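Local coordinates for protein ribosomal RNA methyltransferase, putative (Plasmodium falciparum, PDB 2PLW) that binds S-adenosylmethionine and probably transfers its methyl group to a ribose 2'-hydroxyl of ribosomal RNA, at residues 24-29 / 47-52; 128-133 / 152-157; 165-170 / 191-196. All blocks are in the same frame, centred on the assembly; numbering follows the deposited sequence.

Overall arrangement
All three contacts are largely buried and meet on one seven-stranded mixed sheet, that of the FtsJ-like methyltransferase domain of a longer protein, but at different places in it. Interaction 1 joins two neighbouring parallel strands, so main-chain hydrogen bonds dominate and aliphatic side chains pack across mainly on one face. Interactions 2 and 3 instead lay helices 122-143 and 160-168 against the sheet. Interaction 2 mixes a serine-to-backbone hydrogen bond with sulfur packing beside Lys153 and the cofactor pocket; interaction 3 has no hydrogen bond between its segments and relies on apolar contacts. These two touch each other, because strands 148-155 and 188-196 are neighbours, whereas interaction 1 stands apart, its centre about 20 Å or more from theirs.

Interaction 1 of 3, residues 24-29 / 47-52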
ATOM      1  N   LYS A  24      11.283 -10.971  -1.172  1.00 17.49           N
ATOM      2  CA  LYS A  24      10.856  -9.587  -0.945  1.00 15.94           C
ATOM      3  C   LYS A  24      10.107  -9.469   0.362  1.00 15.49           C
ATOM      4  O   LYS A  24       9.369 -10.391   0.753  1.00 14.60           O
ATOM      5  CB  LYS A  24       9.934  -9.092  -2.060  1.00 17.63           C
ATOM      6  CG  LYS A  24      10.540  -9.161  -3.491  1.00 18.32           C
ATOM      7  CD  LYS A  24      11.637  -8.127  -3.674  1.00 22.31           C
ATOM      8  CE  LYS A  24      12.377  -8.310  -4.999  1.00 22.15           C
ATOM      9  NZ  LYS A  24      13.531  -7.366  -5.076  1.00 25.04           N
ATOM     10  N   ILE A  25      10.285  -8.319   1.008  1.00 13.91           N
ATOM     11  CA  ILE A  25       9.448  -7.985   2.157  1.00 13.65           C
ATOM     12  C   ILE A  25       8.286  -7.155   1.589  1.00 12.35           C
ATOM     13  O   ILE A  25       8.499  -6.166   0.895  1.00 12.79           O
ATOM     14  CB  ILE A  25      10.231  -7.208   3.215  1.00 13.48           C
ATOM     15  CG1 ILE A  25      11.363  -8.087   3.781  1.00 14.63           C
ATOM     16  CG2 ILE A  25       9.297  -6.755   4.328  1.00 13.90           C
ATOM     17  CD1 ILE A  25      12.187  -7.393   4.905  1.00 16.04           C
ATOM     18  N   ILE A  26       7.070  -7.551   1.926  1.00 11.97           N
ATOM     19  CA  ILE A  26       5.847  -6.971   1.339  1.00 12.22           C
ATOM     20  C   ILE A  26       4.902  -6.471   2.432  1.00 12.27           C
ATOM     21  O   ILE A  26       4.561  -7.194   3.370  1.00 11.91           O
ATOM     22  CB  ILE A  26       5.122  -8.013   0.467  1.00 12.52           C
ATOM     23  CG1 ILE A  26       6.075  -8.559  -0.599  1.00 13.84           C
ATOM     24  CG2 ILE A  26       3.913  -7.391  -0.251  1.00 14.31           C
ATOM     25  CD1 ILE A  26       5.682  -9.947  -1.059  1.00 16.17           C
ATOM     26  N   LEU A  27       4.482  -5.215   2.296  1.00 11.96           N
ATOM     27  CA  LEU A  27       3.534  -4.605   3.229  1.00 12.62           C
ATOM     28  C   LEU A  27       2.235  -4.278   2.517  1.00 12.42           C
ATOM     29  O   LEU A  27       2.234  -3.658   1.467  1.00 12.57           O
ATOM     30  CB  LEU A  27       4.126  -3.323   3.813  1.00 11.72           C
ATOM     31  CG  LEU A  27       3.201  -2.495   4.718  1.00 12.48           C
ATOM     32  CD1 LEU A  27       2.800  -3.266   5.948  1.00 13.45           C
ATOM     33  CD2 LEU A  27       3.879  -1.197   5.121  1.00 13.99           C
ATOM     34  N   ASP A  28       1.128  -4.652   3.148  1.00 13.04           N
ATOM     35  CA  ASP A  28      -0.198  -4.517   2.582  1.00 13.38           C
ATOM     36  C   ASP A  28      -0.965  -3.594   3.512  1.00 13.05           C
ATOM     37  O   ASP A  28      -1.331  -4.009   4.618  1.00 11.98           O
ATOM     38  CB  ASP A  28      -0.841  -5.903   2.538  1.00 14.10           C
ATOM     39  CG  ASP A  28      -2.265  -5.883   2.037  1.00 17.22           C
ATOM     40  OD1 ASP A  28      -2.621  -4.993   1.250  1.00 21.01           O
ATOM     41  OD2 ASP A  28      -3.049  -6.773   2.461  1.00 20.89           O
ATOM     42  N   ILE A  29      -1.153  -2.348   3.087  1.00 12.23           N
ATOM     43  CA  ILE A  29      -1.796  -1.343   3.928  1.00 13.02           C
ATOM     44  C   ILE A  29      -3.289  -1.343   3.640  1.00 13.61           C
ATOM     45  O   ILE A  29      -3.692  -1.440   2.472  1.00 14.54           O
ATOM     46  CB  ILE A  29      -1.215   0.058   3.670  1.00 13.22           C
ATOM     47  CG1 ILE A  29       0.293   0.051   3.961  1.00 12.72           C
ATOM     48  CG2 ILE A  29      -1.972   1.122   4.539  1.00 13.54           C
ATOM     49  CD1 ILE A  29       0.956   1.386   3.693  1.00 14.88           C
ATOM     50  N   TYR A  47       8.309 -19.353  -2.203  1.00 30.20           N
ATOM     51  CA  TYR A  47       9.344 -18.338  -2.102  1.00 28.77           C
ATOM     52  C   TYR A  47       9.559 -17.943  -0.651  1.00 26.94           C
ATOM     53  O   TYR A  47       8.677 -18.098   0.205  1.00 25.81           O
ATOM     54  CB  TYR A  47       8.939 -17.070  -2.864  1.00 30.60           C
ATOM     55  CG  TYR A  47       8.729 -17.206  -4.355  1.00 31.89           C
ATOM     56  CD1 TYR A  47       8.005 -16.246  -5.050  1.00 33.06           C
ATOM     57  CD2 TYR A  47       9.270 -18.274  -5.071  1.00 33.27           C
ATOM     58  CE1 TYR A  47       7.808 -16.347  -6.430  1.00 34.83           C
ATOM     59  CE2 TYR A  47       9.081 -18.389  -6.444  1.00 35.03           C
ATOM     60  CZ  TYR A  47       8.354 -17.421  -7.115  1.00 34.38           C
ATOM     61  OH  TYR A  47       8.172 -17.533  -8.474  1.00 35.87           O
ATOM     62  N   LYS A  48      10.735 -17.406  -0.383  1.00 24.60           N
ATOM     63  CA  LYS A  48      10.993 -16.828   0.924  1.00 22.80           C
ATOM     64  C   LYS A  48      10.505 -15.379   0.832  1.00 22.02           C
ATOM     65  O   LYS A  48      10.911 -14.652  -0.084  1.00 21.23           O
ATOM     66  CB  LYS A  48      12.490 -16.890   1.202  1.00 22.82           C
ATOM     67  CG  LYS A  48      12.928 -16.042   2.357  1.00 21.08           C
ATOM     68  CD  LYS A  48      14.417 -16.166   2.599  1.00 19.75           C
ATOM     69  CE  LYS A  48      14.838 -15.206   3.719  1.00 17.09           C
ATOM     70  NZ  LYS A  48      14.827 -13.797   3.187  1.00 19.83           N
ATOM     71  N   ASN A  49       9.637 -14.973   1.767  1.00 20.52           N
ATOM     72  CA  ASN A  49       9.139 -13.592   1.826  1.00 19.87           C
ATOM     73  C   ASN A  49       8.781 -13.272   3.260  1.00 19.15           C
ATOM     74  O   ASN A  49       8.679 -14.183   4.072  1.00 19.48           O
ATOM     75  CB  ASN A  49       7.856 -13.448   0.983  1.00 19.62           C
ATOM     76  CG  ASN A  49       8.097 -13.601  -0.517  1.00 20.95           C
ATOM     77  OD1 ASN A  49       7.911 -14.694  -1.067  1.00 24.24           O
ATOM     78  ND2 ASN A  49       8.491 -12.509  -1.194  1.00 17.25           N
ATOM     79  N   LYS A  50       8.604 -11.986   3.576  1.00 18.01           N
ATOM     80  CA  LYS A  50       7.884 -11.565   4.779  1.00 17.42           C
ATOM     81  C   LYS A  50       6.679 -10.790   4.276  1.00 16.44           C
ATOM     82  O   LYS A  50       6.827  -9.880   3.461  1.00 18.00           O
ATOM     83  CB  LYS A  50       8.710 -10.626   5.642  1.00 17.87           C
ATOM     84  CG  LYS A  50       9.585 -11.290   6.652  1.00 19.99           C
ATOM     85  CD  LYS A  50      10.406 -10.250   7.418  1.00 21.95           C
ATOM     86  CE  LYS A  50      11.190 -10.915   8.556  1.00 22.98           C
ATOM     87  NZ  LYS A  50      11.961 -12.141   8.171  1.00 23.94           N
ATOM     88  N   ILE A  51       5.502 -11.187   4.730  1.00 15.16           N
ATOM     89  CA  ILE A  51       4.254 -10.521   4.366  1.00 14.23           C
ATOM     90  C   ILE A  51       3.680  -9.849   5.622  1.00 13.17           C
ATOM     91  O   ILE A  51       3.452 -10.512   6.630  1.00 13.65           O
ATOM     92  CB  ILE A  51       3.258 -11.522   3.752  1.00 14.45           C
ATOM     93  CG1 ILE A  51       3.909 -12.235   2.558  1.00 17.21           C
ATOM     94  CG2 ILE A  51       1.996 -10.814   3.285  1.00 12.69           C
ATOM     95  CD1 ILE A  51       3.247 -13.552   2.248  1.00 17.27           C
ATOM     96  N   ILE A  52       3.478  -8.535   5.550  1.00 12.72           N
ATOM     97  CA  ILE A  52       2.971  -7.742   6.682  1.00 11.91           C
ATOM     98  C   ILE A  52       1.689  -7.029   6.246  1.00 11.28           C
ATOM     99  O   ILE A  52       1.630  -6.447   5.172  1.00 12.77           O
ATOM    100  CB  ILE A  52       4.013  -6.693   7.187  1.00 11.64           C
ATOM    101  CG1 ILE A  52       5.375  -7.354   7.456  1.00 11.85           C
ATOM    102  CG2 ILE A  52       3.486  -5.979   8.442  1.00 13.74           C
ATOM    103  CD1 ILE A  52       6.530  -6.397   7.401  1.00 15.07           C
TER
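Ile26 turns both its N and its O toward strand 49-55: its N donates to Lys50 O at 2.8 Å, and its O accepts from Ile52 N at 2.8 Å. Asp28 N continues the pattern to Ile52 O, with an N-H...O angle of 151°. At the other end the bond from Lys50 N to Lys24 O is weak, and a side chain reinforces it: Asn49 ND2 reaches the same Lys24 O at 3.0 Å, in the carbonyl plane and on a lone pair. Asn49 chi1 of -68° sets CG beside its own backbone N, which brings the amide back toward Lys24; ND2 also donates to Lys21 O, so an amide suits this start of the pairing.

The apolar contacts gather on the face carrying Ile25, Leu27, Lys50 and Ile52. Leu27 CD1 leans over Ile52 CG2 at 3.7 Å, while Ile52 CD1 runs the other way to Ile25 CG2 at 4.2 Å. Lys50 lies alongside Ile25, giving its CB to the contact and leading its amine away; helix 93-102 covers this face. Ile26 and Ile51 point to the opposite face, under helix 35-43. Beta-branched isoleucines suit such extended, buried strands.

Strands 24-29 and 49-55, joined through helix 35-43, form the first beta-alpha-beta unit of the Rossmann-like methyltransferase fold, with Asp28 against Trp36 of the S-adenosylmethionine site.

Interaction 2 of 3, residues 128-133 / 152-157; sequences NSCELT and VKMYLG
Ser129 OG meets the main chain of the strand directly, accepting a hydrogen bond from Tyr155 N at 2.8 Å with an N-H...O angle of 160°. The hydroxyl can reach across because it stands opposite its own backbone N (chi1 179°), on a CB that already points at strand 148-155. That CB touches Tyr155 CD2 at 3.8 Å, near the ring plane and at its edge. A small residue suits the place, since helix and strand here bring the CA atoms of Ser129 and Met154 to 5.7 Å.

Met154 fills the next part of the interface. Its CB sits against two hydroxyl oxygens, Ser129 OG at 3.4 Å and Thr133 OG1 at 3.4 Å, and its flexible chain, bent at chi3 (-54°), carries CE to Cys130 SG at 3.6 Å. The two sulfur-containing side chains thus make an apolar contact beside the polar one. One turn further along the helix, Thr133 CG2 faces Val152 CG2 more loosely.

In the second shell, Thr133 OG1 donates to Ser129 O at 2.9 Å. This carbonyl also takes the helical bond from Thr133 N, and the two donors approach from opposite faces of its plane. Helix 160-168 adds Leu163 against both Thr133 and Met154, whereas His126 ND1 bonds to Tyr155 O. The neighbouring Lys153 turns away from the helix toward Asp113, with which it forms a salt bridge; it is the predicted proton acceptor, and its side chain comes within about 4 Å of S-adenosylmethionine.

The chemistry therefore implies a division of labour: the helix-facing side of the strand is held by one bond from a backbone N-H to the serine hydroxyl and by sulfur packing, while Lys153 is directed to the cofactor side.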
ATOM      1  N   ASN A 128     -10.261  14.356   0.577  1.00 16.60           N
ATOM      2  CA  ASN A 128      -9.983  13.445   1.698  1.00 16.49           C
ATOM      3  C   ASN A 128      -9.116  12.285   1.256  1.00 16.19           C
ATOM      4  O   ASN A 128      -8.245  11.843   2.001  1.00 15.52           O
ATOM      5  CB  ASN A 128     -11.267  12.875   2.302  1.00 16.88           C
ATOM      6  CG  ASN A 128     -12.117  13.920   2.973  1.00 19.15           C
ATOM      7  OD1 ASN A 128     -11.678  15.045   3.193  1.00 23.01           O
ATOM      8  ND2 ASN A 128     -13.356  13.541   3.316  1.00 22.04           N
ATOM      9  N   SER A 129      -9.417  11.756   0.073  1.00 15.76           N
ATOM     10  CA  SER A 129      -8.622  10.686  -0.525  1.00 16.06           C
ATOM     11  C   SER A 129      -7.197  11.151  -0.769  1.00 15.64           C
ATOM     12  O   SER A 129      -6.246  10.376  -0.576  1.00 15.66           O
ATOM     13  CB  SER A 129      -9.259  10.213  -1.839  1.00 15.80           C
ATOM     14  OG  SER A 129      -8.510   9.177  -2.476  1.00 19.31           O
ATOM     15  N   CYS A 130      -7.045  12.379  -1.251  1.00 14.65           N
ATOM     16  CA  CYS A 130      -5.705  12.963  -1.448  1.00 15.23           C
ATOM     17  C   CYS A 130      -4.946  13.000  -0.127  1.00 15.32           C
ATOM     18  O   CYS A 130      -3.761  12.656  -0.053  1.00 14.74           O
ATOM     19  CB  CYS A 130      -5.845  14.372  -2.020  1.00 15.50           C
ATOM     20  SG  CYS A 130      -6.331  14.318  -3.748  1.00 18.69           S
ATOM     21  N   GLU A 131      -5.654  13.404   0.925  1.00 15.39           N
ATOM     22  CA  GLU A 131      -5.044  13.553   2.247  1.00 16.48           C
ATOM     23  C   GLU A 131      -4.530  12.197   2.735  1.00 15.01           C
ATOM     24  O   GLU A 131      -3.401  12.102   3.201  1.00 15.79           O
ATOM     25  CB  GLU A 131      -6.023  14.155   3.266  1.00 17.29           C
ATOM     26  CG  GLU A 131      -5.376  14.268   4.661  1.00 20.08           C
ATOM     27  CD  GLU A 131      -6.287  14.892   5.735  1.00 21.37           C
ATOM     28  OE1 GLU A 131      -7.484  14.526   5.805  1.00 25.57           O
ATOM     29  OE2 GLU A 131      -5.768  15.719   6.526  1.00 29.81           O
ATOM     30  N   LEU A 132      -5.351  11.157   2.573  1.00 14.82           N
ATOM     31  CA  LEU A 132      -4.972   9.803   2.965  1.00 13.51           C
ATOM     32  C   LEU A 132      -3.791   9.335   2.125  1.00 13.35           C
ATOM     33  O   LEU A 132      -2.850   8.729   2.649  1.00 12.90           O
ATOM     34  CB  LEU A 132      -6.151   8.837   2.813  1.00 13.14           C
ATOM     35  CG  LEU A 132      -5.836   7.362   3.129  1.00 14.64           C
ATOM     36  CD1 LEU A 132      -5.227   7.219   4.528  1.00 16.43           C
ATOM     37  CD2 LEU A 132      -7.093   6.549   3.016  1.00 13.88           C
ATOM     38  N   THR A 133      -3.848   9.610   0.826  1.00 13.05           N
ATOM     39  CA  THR A 133      -2.774   9.213  -0.079  1.00 12.59           C
ATOM     40  C   THR A 133      -1.441   9.875   0.318  1.00 13.07           C
ATOM     41  O   THR A 133      -0.386   9.254   0.303  1.00 12.77           O
ATOM     42  CB  THR A 133      -3.153   9.539  -1.531  1.00 14.04           C
ATOM     43  OG1 THR A 133      -4.299   8.745  -1.878  1.00 16.45           O
ATOM     44  CG2 THR A 133      -2.001   9.176  -2.460  1.00 15.74           C
ATOM     45  N   VAL A 152      -0.668   2.519  -4.696  1.00 12.95           N
ATOM     46  CA  VAL A 152      -1.610   3.123  -3.754  1.00 13.30           C
ATOM     47  C   VAL A 152      -2.908   3.487  -4.463  1.00 13.72           C
ATOM     48  O   VAL A 152      -2.893   4.077  -5.552  1.00 14.53           O
ATOM     49  CB  VAL A 152      -0.985   4.348  -3.033  1.00 13.05           C
ATOM     50  CG1 VAL A 152      -0.499   5.412  -4.029  1.00 13.25           C
ATOM     51  CG2 VAL A 152      -1.946   4.941  -1.986  1.00 13.70           C
ATOM     52  N   LYS A 153      -4.017   3.120  -3.834  1.00 14.40           N
ATOM     53  CA  LYS A 153      -5.337   3.474  -4.372  1.00 15.07           C
ATOM     54  C   LYS A 153      -5.750   4.901  -3.997  1.00 16.45           C
ATOM     55  O   LYS A 153      -5.417   5.396  -2.924  1.00 16.04           O
ATOM     56  CB  LYS A 153      -6.386   2.464  -3.890  1.00 15.87           C
ATOM     57  CG  LYS A 153      -7.744   2.591  -4.584  1.00 13.26           C
ATOM     58  CD  LYS A 153      -8.703   1.489  -4.128  1.00 14.40           C
ATOM     59  CE  LYS A 153      -9.093   1.509  -2.677  1.00 12.78           C
ATOM     60  NZ  LYS A 153      -9.930   0.310  -2.346  1.00 15.98           N
ATOM     61  N   MET A 154      -6.492   5.556  -4.888  1.00 17.67           N
ATOM     62  CA  MET A 154      -7.144   6.813  -4.504  1.00 19.33           C
ATOM     63  C   MET A 154      -8.369   7.034  -5.371  1.00 20.05           C
ATOM     64  O   MET A 154      -8.492   6.400  -6.445  1.00 20.89           O
ATOM     65  CB  MET A 154      -6.196   8.001  -4.643  1.00 18.88           C
ATOM     66  CG  MET A 154      -5.890   8.403  -6.090  1.00 18.51           C
ATOM     67  SD  MET A 154      -4.955   9.953  -6.205  1.00 20.89           S
ATOM     68  CE  MET A 154      -5.995  11.073  -5.255  1.00 23.05           C
ATOM     69  N   TYR A 155      -9.258   7.919  -4.910  1.00 20.93           N
ATOM     70  CA  TYR A 155     -10.354   8.399  -5.776  1.00 22.34           C
ATOM     71  C   TYR A 155      -9.784   9.328  -6.819  1.00 22.01           C
ATOM     72  O   TYR A 155      -9.160  10.335  -6.480  1.00 21.57           O
ATOM     73  CB  TYR A 155     -11.464   9.111  -4.984  1.00 24.20           C
ATOM     74  CG  TYR A 155     -12.294   8.159  -4.166  1.00 27.56           C
ATOM     75  CD1 TYR A 155     -13.033   7.142  -4.777  1.00 29.06           C
ATOM     76  CD2 TYR A 155     -12.320   8.252  -2.773  1.00 28.66           C
ATOM     77  CE1 TYR A 155     -13.781   6.246  -4.013  1.00 29.55           C
ATOM     78  CE2 TYR A 155     -13.062   7.361  -2.008  1.00 31.08           C
ATOM     79  CZ  TYR A 155     -13.790   6.366  -2.638  1.00 29.52           C
ATOM     80  OH  TYR A 155     -14.530   5.483  -1.887  1.00 30.25           O
ATOM     81  N   LEU A 156      -9.994   8.989  -8.092  1.00 21.55           N
ATOM     82  CA  LEU A 156      -9.526   9.816  -9.189  1.00 21.63           C
ATOM     83  C   LEU A 156     -10.201  11.177  -9.146  1.00 21.18           C
ATOM     84  O   LEU A 156     -11.407  11.290  -8.865  1.00 21.90           O
ATOM     85  CB  LEU A 156      -9.808   9.153 -10.540  1.00 21.31           C
ATOM     86  CG  LEU A 156      -9.458   9.924 -11.828  1.00 23.27           C
ATOM     87  CD1 LEU A 156      -7.970   9.998 -12.091  1.00 22.07           C
ATOM     88  CD2 LEU A 156     -10.123   9.287 -13.045  1.00 23.14           C
ATOM     89  N   GLY A 157      -9.422  12.204  -9.438  1.00 19.52           N
ATOM     90  CA  GLY A 157      -9.978  13.552  -9.480  1.00 19.40           C
ATOM     91  C   GLY A 157      -8.958  14.614  -9.747  1.00 19.62           C
ATOM     92  O   GLY A 157      -7.875  14.350 -10.260  1.00 19.10           O
TER

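Interaction 3 of 3, residues 165-170 / 191-196; sequences TYLKGM and LVCKNF
Leu191 CD1 meets Leu167 CD1 at 3.8 Å, the first contact along 191-196 with the last turn of helix 160-168. This is helix-on-sheet packing in the Rossmann-like methyltransferase fold, on the strand that runs antiparallel to its neighbours 148-155 and 171-176. The two leucine side chains cross at about a right angle and touch through one methyl each. Val192 points from the other side of the strand, and the next residue to face the helix is Cys193.

Cys193 SG also lies 3.8 Å from Leu167 CD1, so one methyl of the helix bridges Leu191 and Cys193. CD1, at the end of a flexible aliphatic side chain, settles between the two, while the compact thiol of Cys193 takes up little room beneath the helix. Val174 of strand 171-176, Tyr150 of strand 148-155 and Thr137 of helix 122-143 also touch Leu167.

At Asn195 the chain turns a corner, taking a positive phi of 71°, and its ND2 bonds to Gln172 OE1. The turn sends Phe196 back toward the segment that follows the helix. With CG opposite its backbone N (chi1 -176°), the phenyl group reaches Met170, whose CB touches CE1 at 3.8 Å. The aromatic ring offers an apolar surface to Met170 CB and CG, and Phe171 packs against it edge-to-face. Met170 bends away at its far end, setting its CE over a face of the Tyr166 ring, 3.6 Å above the plane. Its carbonyl stays with the phenylalanine: Met170 O approaches the Phe196 ring obliquely, 3.4 Å from CD1.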
ATOM      1  N   THR A 165       2.776  13.370 -10.259  1.00 15.95           N
ATOM      2  CA  THR A 165       4.004  14.129 -10.503  1.00 16.22           C
ATOM      3  C   THR A 165       4.894  14.154  -9.273  1.00 15.13           C
ATOM      4  O   THR A 165       6.124  14.029  -9.347  1.00 15.39           O
ATOM      5  CB  THR A 165       3.673  15.532 -10.984  1.00 17.26           C
ATOM      6  OG1 THR A 165       3.054  15.412 -12.267  1.00 17.78           O
ATOM      7  CG2 THR A 165       4.930  16.385 -11.087  1.00 19.14           C
ATOM      8  N   TYR A 166       4.258  14.270  -8.120  1.00 15.04           N
ATOM      9  CA  TYR A 166       5.007  14.244  -6.889  1.00 15.65           C
ATOM     10  C   TYR A 166       5.748  12.903  -6.747  1.00 14.74           C
ATOM     11  O   TYR A 166       6.932  12.857  -6.400  1.00 14.95           O
ATOM     12  CB  TYR A 166       4.048  14.473  -5.719  1.00 16.28           C
ATOM     13  CG  TYR A 166       4.734  14.496  -4.388  1.00 18.13           C
ATOM     14  CD1 TYR A 166       5.747  15.409  -4.111  1.00 19.98           C
ATOM     15  CD2 TYR A 166       4.359  13.599  -3.389  1.00 19.79           C
ATOM     16  CE1 TYR A 166       6.380  15.429  -2.857  1.00 21.21           C
ATOM     17  CE2 TYR A 166       4.975  13.617  -2.149  1.00 22.89           C
ATOM     18  CZ  TYR A 166       5.984  14.523  -1.893  1.00 22.14           C
ATOM     19  OH  TYR A 166       6.569  14.503  -0.643  1.00 24.60           O
ATOM     20  N   LEU A 167       5.057  11.812  -7.052  1.00 15.20           N
ATOM     21  CA  LEU A 167       5.662  10.478  -6.931  1.00 13.76           C
ATOM     22  C   LEU A 167       6.794  10.253  -7.940  1.00 14.94           C
ATOM     23  O   LEU A 167       7.764   9.573  -7.633  1.00 13.97           O
ATOM     24  CB  LEU A 167       4.586   9.395  -7.061  1.00 14.61           C
ATOM     25  CG  LEU A 167       3.672   9.326  -5.828  1.00 12.65           C
ATOM     26  CD1 LEU A 167       2.377   8.616  -6.145  1.00 14.41           C
ATOM     27  CD2 LEU A 167       4.345   8.660  -4.621  1.00 12.12           C
ATOM     28  N   LYS A 168       6.665  10.862  -9.119  1.00 15.74           N
ATOM     29  CA  LYS A 168       7.693  10.808 -10.161  1.00 17.56           C
ATOM     30  C   LYS A 168       8.972  11.467  -9.688  1.00 18.38           C
ATOM     31  O   LYS A 168      10.038  11.275 -10.270  1.00 19.22           O
ATOM     32  CB  LYS A 168       7.201  11.489 -11.430  1.00 17.76           C
ATOM     33  CG  LYS A 168       6.202  10.672 -12.216  1.00 19.72           C
ATOM     34  CD  LYS A 168       5.780  11.377 -13.476  1.00 20.89           C
ATOM     35  CE  LYS A 168       4.872  10.495 -14.299  1.00 25.99           C
ATOM     36  NZ  LYS A 168       4.567  11.185 -15.592  1.00 27.63           N
ATOM     37  N   GLY A 169       8.876  12.243  -8.611  1.00 18.96           N
ATOM     38  CA  GLY A 169      10.048  12.808  -7.989  1.00 20.27           C
ATOM     39  C   GLY A 169      10.806  11.840  -7.103  1.00 21.75           C
ATOM     40  O   GLY A 169      11.897  12.159  -6.639  1.00 23.59           O
ATOM     41  N   MET A 170      10.260  10.653  -6.857  1.00 20.27           N
ATOM     42  CA  MET A 170      10.988   9.708  -6.036  1.00 20.83           C
ATOM     43  C   MET A 170      11.103   8.287  -6.595  1.00 18.31           C
ATOM     44  O   MET A 170      11.817   7.465  -6.025  1.00 17.97           O
ATOM     45  CB  MET A 170      10.510   9.745  -4.580  1.00 20.65           C
ATOM     46  CG  MET A 170       9.111   9.339  -4.330  1.00 23.79           C
ATOM     47  SD  MET A 170       8.615   9.975  -2.688  1.00 27.97           S
ATOM     48  CE  MET A 170       7.405  11.188  -3.145  1.00 28.61           C
ATOM     49  N   LEU A 191      -2.067   4.294  -8.287  1.00 15.41           N
ATOM     50  CA  LEU A 191      -0.808   4.847  -8.761  1.00 15.17           C
ATOM     51  C   LEU A 191       0.242   3.755  -8.533  1.00 14.91           C
ATOM     52  O   LEU A 191       0.440   3.321  -7.410  1.00 15.06           O
ATOM     53  CB  LEU A 191      -0.443   6.127  -8.019  1.00 16.09           C
ATOM     54  CG  LEU A 191      -1.458   7.276  -8.171  1.00 16.95           C
ATOM     55  CD1 LEU A 191      -1.326   8.306  -7.013  1.00 19.46           C
ATOM     56  CD2 LEU A 191      -1.318   7.953  -9.525  1.00 21.61           C
ATOM     57  N   VAL A 192       0.817   3.272  -9.623  1.00 14.06           N
ATOM     58  CA  VAL A 192       1.813   2.198  -9.605  1.00 13.85           C
ATOM     59  C   VAL A 192       3.197   2.792  -9.777  1.00 14.23           C
ATOM     60  O   VAL A 192       3.518   3.367 -10.829  1.00 14.27           O
ATOM     61  CB  VAL A 192       1.521   1.162 -10.734  1.00 14.77           C
ATOM     62  CG1 VAL A 192       2.554   0.041 -10.683  1.00 14.74           C
ATOM     63  CG2 VAL A 192       0.150   0.608 -10.556  1.00 14.31           C
ATOM     64  N   CYS A 193       4.044   2.650  -8.749  1.00 13.29           N
ATOM     65  CA  CYS A 193       5.311   3.329  -8.735  1.00 13.08           C
ATOM     66  C   CYS A 193       6.419   2.301  -8.664  1.00 13.17           C
ATOM     67  O   CYS A 193       6.456   1.484  -7.745  1.00 13.55           O
ATOM     68  CB  CYS A 193       5.403   4.226  -7.485  1.00 13.42           C
ATOM     69  SG  CYS A 193       3.979   5.333  -7.297  1.00 13.60           S
ATOM     70  N   LYS A 194       7.326   2.377  -9.635  1.00 13.81           N
ATOM     71  CA  LYS A 194       8.398   1.423  -9.778  1.00 13.84           C
ATOM     72  C   LYS A 194       9.767   2.035  -9.636  1.00 12.59           C
ATOM     73  O   LYS A 194      10.070   3.092 -10.207  1.00 12.41           O
ATOM     74  CB  LYS A 194       8.254   0.709 -11.130  1.00 15.47           C
ATOM     75  CG  LYS A 194       6.851   0.124 -11.357  1.00 20.18           C
ATOM     76  CD  LYS A 194       6.673  -1.284 -10.775  1.00 27.64           C
ATOM     77  CE  LYS A 194       7.272  -2.379 -11.663  1.00 31.35           C
ATOM     78  NZ  LYS A 194       6.402  -2.825 -12.811  1.00 33.59           N
ATOM     79  N   ASN A 195      10.595   1.344  -8.845  1.00 11.03           N
ATOM     80  CA  ASN A 195      12.002   1.613  -8.657  1.00 11.21           C
ATOM     81  C   ASN A 195      12.209   2.903  -7.860  1.00 11.36           C
ATOM     82  O   ASN A 195      12.582   3.948  -8.382  1.00 11.66           O
ATOM     83  CB  ASN A 195      12.777   1.551 -10.008  1.00 11.63           C
ATOM     84  CG  ASN A 195      14.278   1.573  -9.821  1.00 13.55           C
ATOM     85  OD1 ASN A 195      14.788   1.240  -8.759  1.00 14.79           O
ATOM     86  ND2 ASN A 195      14.998   1.953 -10.881  1.00 12.81           N
ATOM     87  N   PHE A 196      11.979   2.769  -6.545  1.00 11.34           N
ATOM     88  CA  PHE A 196      12.235   3.885  -5.648  1.00 11.80           C
ATOM     89  C   PHE A 196      13.691   4.319  -5.738  1.00 12.10           C
ATOM     90  O   PHE A 196      14.602   3.516  -5.513  1.00 11.22           O
ATOM     91  CB  PHE A 196      11.930   3.478  -4.208  1.00 11.98           C
ATOM     92  CG  PHE A 196      12.087   4.630  -3.213  1.00 12.29           C
ATOM     93  CD1 PHE A 196      11.182   5.689  -3.237  1.00 13.36           C
ATOM     94  CD2 PHE A 196      13.133   4.652  -2.282  1.00 12.83           C
ATOM     95  CE1 PHE A 196      11.304   6.763  -2.319  1.00 14.85           C
ATOM     96  CE2 PHE A 196      13.279   5.709  -1.381  1.00 16.87           C
ATOM     97  CZ  PHE A 196      12.358   6.766  -1.396  1.00 14.33           C
TER